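Local coordinates for alcohol dehydrogenase YqhD (Escherichia coli, PDB 4QGS), which reduces a broad range of short-chain aldehydes to alcohols with NADPH, as a zinc-dependent member of the iron-containing alcohol dehydrogenase family, at residues 186-191 against 247-252. Numbering follows the deposited sequence.
Sequences LDPVYT and ENYDVR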
ATOM      1  N   LEU A 186     -12.904  -8.826   2.011  1.00 15.64           N
ATOM      2  CA  LEU A 186     -11.580  -9.336   2.354  1.00 17.57           C
ATOM      3  C   LEU A 186     -11.694 -10.781   2.827  1.00 16.79           C
ATOM      4  O   LEU A 186     -12.040 -11.042   3.980  1.00 16.76           O
ATOM      5  CB  LEU A 186     -10.934  -8.479   3.458  1.00 18.81           C
ATOM      6  CG  LEU A 186     -10.213  -7.167   3.120  1.00 22.96           C
ATOM      7  CD1 LEU A 186     -11.063  -6.250   2.283  1.00 28.60           C
ATOM      8  CD2 LEU A 186      -9.836  -6.452   4.417  1.00 21.76           C
ATOM      9  N   ASP A 187     -11.423 -11.723   1.926  1.00 19.87           N
ATOM     10  CA  ASP A 187     -11.461 -13.131   2.271  1.00 18.27           C
ATOM     11  C   ASP A 187     -10.038 -13.684   2.217  1.00 17.01           C
ATOM     12  O   ASP A 187      -9.446 -13.764   1.156  1.00 17.42           O
ATOM     13  CB  ASP A 187     -12.384 -13.898   1.299  1.00 17.84           C
ATOM     14  CG  ASP A 187     -12.527 -15.373   1.651  1.00 20.46           C
ATOM     15  OD1 ASP A 187     -11.720 -15.890   2.459  1.00 18.68           O
ATOM     16  OD2 ASP A 187     -13.454 -16.027   1.111  1.00 19.89           O
ATOM     17  N   PRO A 188      -9.484 -14.060   3.371  1.00 15.91           N
ATOM     18  CA  PRO A 188      -8.115 -14.572   3.424  1.00 17.11           C
ATOM     19  C   PRO A 188      -7.885 -15.773   2.499  1.00 16.73           C
ATOM     20  O   PRO A 188      -6.773 -15.975   2.012  1.00 17.98           O
ATOM     21  CB  PRO A 188      -7.960 -14.970   4.892  1.00 16.44           C
ATOM     22  CG  PRO A 188      -8.874 -14.006   5.621  1.00 19.01           C
ATOM     23  CD  PRO A 188     -10.066 -13.881   4.713  1.00 18.54           C
ATOM     24  N   VAL A 189      -8.931 -16.552   2.246  1.00 18.18           N
ATOM     25  CA  VAL A 189      -8.771 -17.716   1.361  1.00 19.12           C
ATOM     26  C   VAL A 189      -8.300 -17.302  -0.034  1.00 15.72           C
ATOM     27  O   VAL A 189      -7.533 -18.029  -0.680  1.00 18.60           O
ATOM     28  CB  VAL A 189     -10.081 -18.522   1.252  1.00 19.76           C
ATOM     29  CG1 VAL A 189      -9.958 -19.626   0.164  1.00 20.14           C
ATOM     30  CG2 VAL A 189     -10.439 -19.112   2.604  1.00 21.28           C
ATOM     31  N   TYR A 190      -8.727 -16.127  -0.497  1.00 16.71           N
ATOM     32  CA  TYR A 190      -8.294 -15.632  -1.800  1.00 17.67           C
ATOM     33  C   TYR A 190      -6.791 -15.324  -1.824  1.00 20.11           C
ATOM     34  O   TYR A 190      -6.224 -15.177  -2.898  1.00 22.21           O
ATOM     35  CB  TYR A 190      -9.059 -14.374  -2.214  1.00 19.55           C
ATOM     36  CG  TYR A 190     -10.554 -14.558  -2.411  1.00 20.19           C
ATOM     37  CD1 TYR A 190     -11.110 -15.824  -2.567  1.00 20.94           C
ATOM     38  CD2 TYR A 190     -11.411 -13.455  -2.436  1.00 19.15           C
ATOM     39  CE1 TYR A 190     -12.477 -15.990  -2.748  1.00 22.90           C
ATOM     40  CE2 TYR A 190     -12.783 -13.620  -2.623  1.00 20.93           C
ATOM     41  CZ  TYR A 190     -13.305 -14.882  -2.775  1.00 22.44           C
ATOM     42  OH  TYR A 190     -14.665 -15.053  -2.951  1.00 24.78           O
ATOM     43  N   THR A 191      -6.149 -15.223  -0.657  1.00 16.43           N
ATOM     44  CA  THR A 191      -4.709 -14.951  -0.635  1.00 17.81           C
ATOM     45  C   THR A 191      -3.867 -16.231  -0.683  1.00 19.47           C
ATOM     46  O   THR A 191      -2.656 -16.161  -0.832  1.00 17.71           O
ATOM     47  CB  THR A 191      -4.275 -14.122   0.612  1.00 16.01           C
ATOM     48  OG1 THR A 191      -4.298 -14.932   1.793  1.00 19.39           O
ATOM     49  CG2 THR A 191      -5.190 -12.928   0.808  1.00 19.62           C
ATOM     50  N   GLU A 247      -1.921 -22.209   3.379  1.00 19.95           N
ATOM     51  CA  GLU A 247      -3.363 -22.454   3.497  1.00 21.37           C
ATOM     52  C   GLU A 247      -3.860 -22.560   4.951  1.00 22.70           C
ATOM     53  O   GLU A 247      -4.969 -23.052   5.224  1.00 22.66           O
ATOM     54  CB  GLU A 247      -3.721 -23.710   2.695  1.00 22.07           C
ATOM     55  CG  GLU A 247      -3.353 -23.527   1.227  1.00 22.59           C
ATOM     56  CD  GLU A 247      -3.931 -24.581   0.310  1.00 30.79           C
ATOM     57  OE1 GLU A 247      -3.824 -24.400  -0.921  1.00 41.55           O
ATOM     58  OE2 GLU A 247      -4.481 -25.575   0.810  1.00 32.71           O
ATOM     59  N   ASN A 248      -3.046 -22.082   5.890  1.00 20.53           N
ATOM     60  CA  ASN A 248      -3.475 -21.966   7.278  1.00 19.05           C
ATOM     61  C   ASN A 248      -4.369 -20.732   7.410  1.00 20.43           C
ATOM     62  O   ASN A 248      -3.871 -19.607   7.422  1.00 18.81           O
ATOM     63  CB  ASN A 248      -2.256 -21.889   8.217  1.00 22.68           C
ATOM     64  CG  ASN A 248      -2.634 -21.800   9.702  1.00 26.07           C
ATOM     65  OD1 ASN A 248      -3.626 -21.187  10.070  1.00 21.01           O
ATOM     66  ND2 ASN A 248      -1.811 -22.400  10.558  1.00 27.99           N
ATOM     67  N   TYR A 249      -5.679 -20.948   7.508  1.00 20.31           N
ATOM     68  CA  TYR A 249      -6.621 -19.833   7.506  1.00 21.39           C
ATOM     69  C   TYR A 249      -6.327 -18.785   8.579  1.00 21.70           C
ATOM     70  O   TYR A 249      -6.319 -17.589   8.279  1.00 17.93           O
ATOM     71  CB  TYR A 249      -8.068 -20.307   7.672  1.00 21.15           C
ATOM     72  CG  TYR A 249      -8.994 -19.115   7.709  1.00 21.88           C
ATOM     73  CD1 TYR A 249      -9.388 -18.497   6.536  1.00 21.61           C
ATOM     74  CD2 TYR A 249      -9.429 -18.582   8.917  1.00 21.83           C
ATOM     75  CE1 TYR A 249     -10.204 -17.396   6.551  1.00 21.30           C
ATOM     76  CE2 TYR A 249     -10.247 -17.468   8.950  1.00 23.56           C
ATOM     77  CZ  TYR A 249     -10.632 -16.880   7.757  1.00 20.75           C
ATOM     78  OH  TYR A 249     -11.444 -15.771   7.759  1.00 23.73           O
ATOM     79  N   ASP A 250      -6.126 -19.226   9.824  1.00 19.48           N
ATOM     80  CA  ASP A 250      -5.921 -18.290  10.932  1.00 21.53           C
ATOM     81  C   ASP A 250      -4.706 -17.410  10.675  1.00 20.60           C
ATOM     82  O   ASP A 250      -4.737 -16.191  10.926  1.00 17.92           O
ATOM     83  CB  ASP A 250      -5.745 -19.036  12.261  1.00 23.14           C
ATOM     84  CG  ASP A 250      -7.055 -19.568  12.822  1.00 32.50           C
ATOM     85  OD1 ASP A 250      -8.132 -19.187  12.316  1.00 30.38           O
ATOM     86  OD2 ASP A 250      -6.997 -20.362  13.789  1.00 31.15           O
ATOM     87  N   VAL A 251      -3.642 -18.034  10.175  1.00 17.98           N
ATOM     88  CA  VAL A 251      -2.412 -17.318   9.834  1.00 16.98           C
ATOM     89  C   VAL A 251      -2.662 -16.296   8.741  1.00 17.66           C
ATOM     90  O   VAL A 251      -2.310 -15.115   8.896  1.00 16.68           O
ATOM     91  CB  VAL A 251      -1.298 -18.288   9.387  1.00 18.44           C
ATOM     92  CG1 VAL A 251      -0.173 -17.533   8.675  1.00 19.23           C
ATOM     93  CG2 VAL A 251      -0.757 -19.037  10.584  1.00 20.67           C
ATOM     94  N   ARG A 252      -3.285 -16.732   7.645  1.00 16.00           N
ATOM     95  CA  ARG A 252      -3.518 -15.841   6.499  1.00 16.60           C
ATOM     96  C   ARG A 252      -4.501 -14.726   6.856  1.00 16.16           C
ATOM     97  O   ARG A 252      -4.387 -13.598   6.370  1.00 16.79           O
ATOM     98  CB  ARG A 252      -4.032 -16.637   5.290  1.00 17.79           C
ATOM     99  CG  ARG A 252      -3.067 -17.717   4.788  1.00 15.88           C
ATOM    100  CD  ARG A 252      -1.625 -17.209   4.629  1.00 16.13           C
ATOM    101  NE  ARG A 252      -1.482 -16.138   3.649  1.00 15.19           N
ATOM    102  CZ  ARG A 252      -1.209 -16.334   2.362  1.00 17.94           C
ATOM    103  NH1 ARG A 252      -1.067 -17.572   1.891  1.00 15.91           N
ATOM    104  NH2 ARG A 252      -1.073 -15.297   1.548  1.00 16.51           N
TER
HETATM  105  O   HOH W   1      -2.952 -13.533   4.023  1.00 17.87           O
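Tyr249 carries CG anti to its backbone N (chi1 178°), which sends the ring out from the first turn of helix 249-262 to Pro188 and Val189. Arg252, one turn on, has CG beside its own N (chi1 -61°), and its chain bends at chi2 and chi3, which brings the guanidinium to Thr191. The contact joins the two domains of the iron-containing alcohol dehydrogenase fold: 186-191 follows the last strand of the parallel sheet of the NADP(+)-binding domain, and 249-262 belongs to the helical domain that carries the zinc. Tyr190, an NADP(+)-binding residue, lies within this loop.

Pro188 CB approaches the tyrosine ring obliquely, 3.7 Å from Tyr249 CE1, and Pro188 CG and CD lie near Tyr249 OH. Val189 CG2 meets the ring at its edge, 4.1 Å from Tyr249 CD1. Lys27 makes a cation-pi contact with the same ring. An alanine in place of Tyr249 would probably open a gap beside Pro188 and Val189 and leave Lys27 without its cation-pi partner.

The loop is braced from within. Asp187 OD1 accepts from Val189 N at 2.9 Å, an Asx turn. Pro188 O takes two donors, Thr191 N and Thr191 OG1, the latter on a lone pair at 2.7 Å. This fixes the threonine hydroxyl over one face of the Arg252 guanidinium, 3.1 Å above its plane, offset toward the rim and too poorly angled to hydrogen-bond NH2. Thr191 O is 3.0 Å from Arg252 NH2, while Arg252 NH1 bonds to Pro246 O just before the helix. Asn248, the N-cap of helix 249-262, accepts from Val251 N through OD1. A water ties the two sides together: it donates to Thr191 OG1 and to Arg252 O, and accepts from Arg252 NE at 3.0 Å.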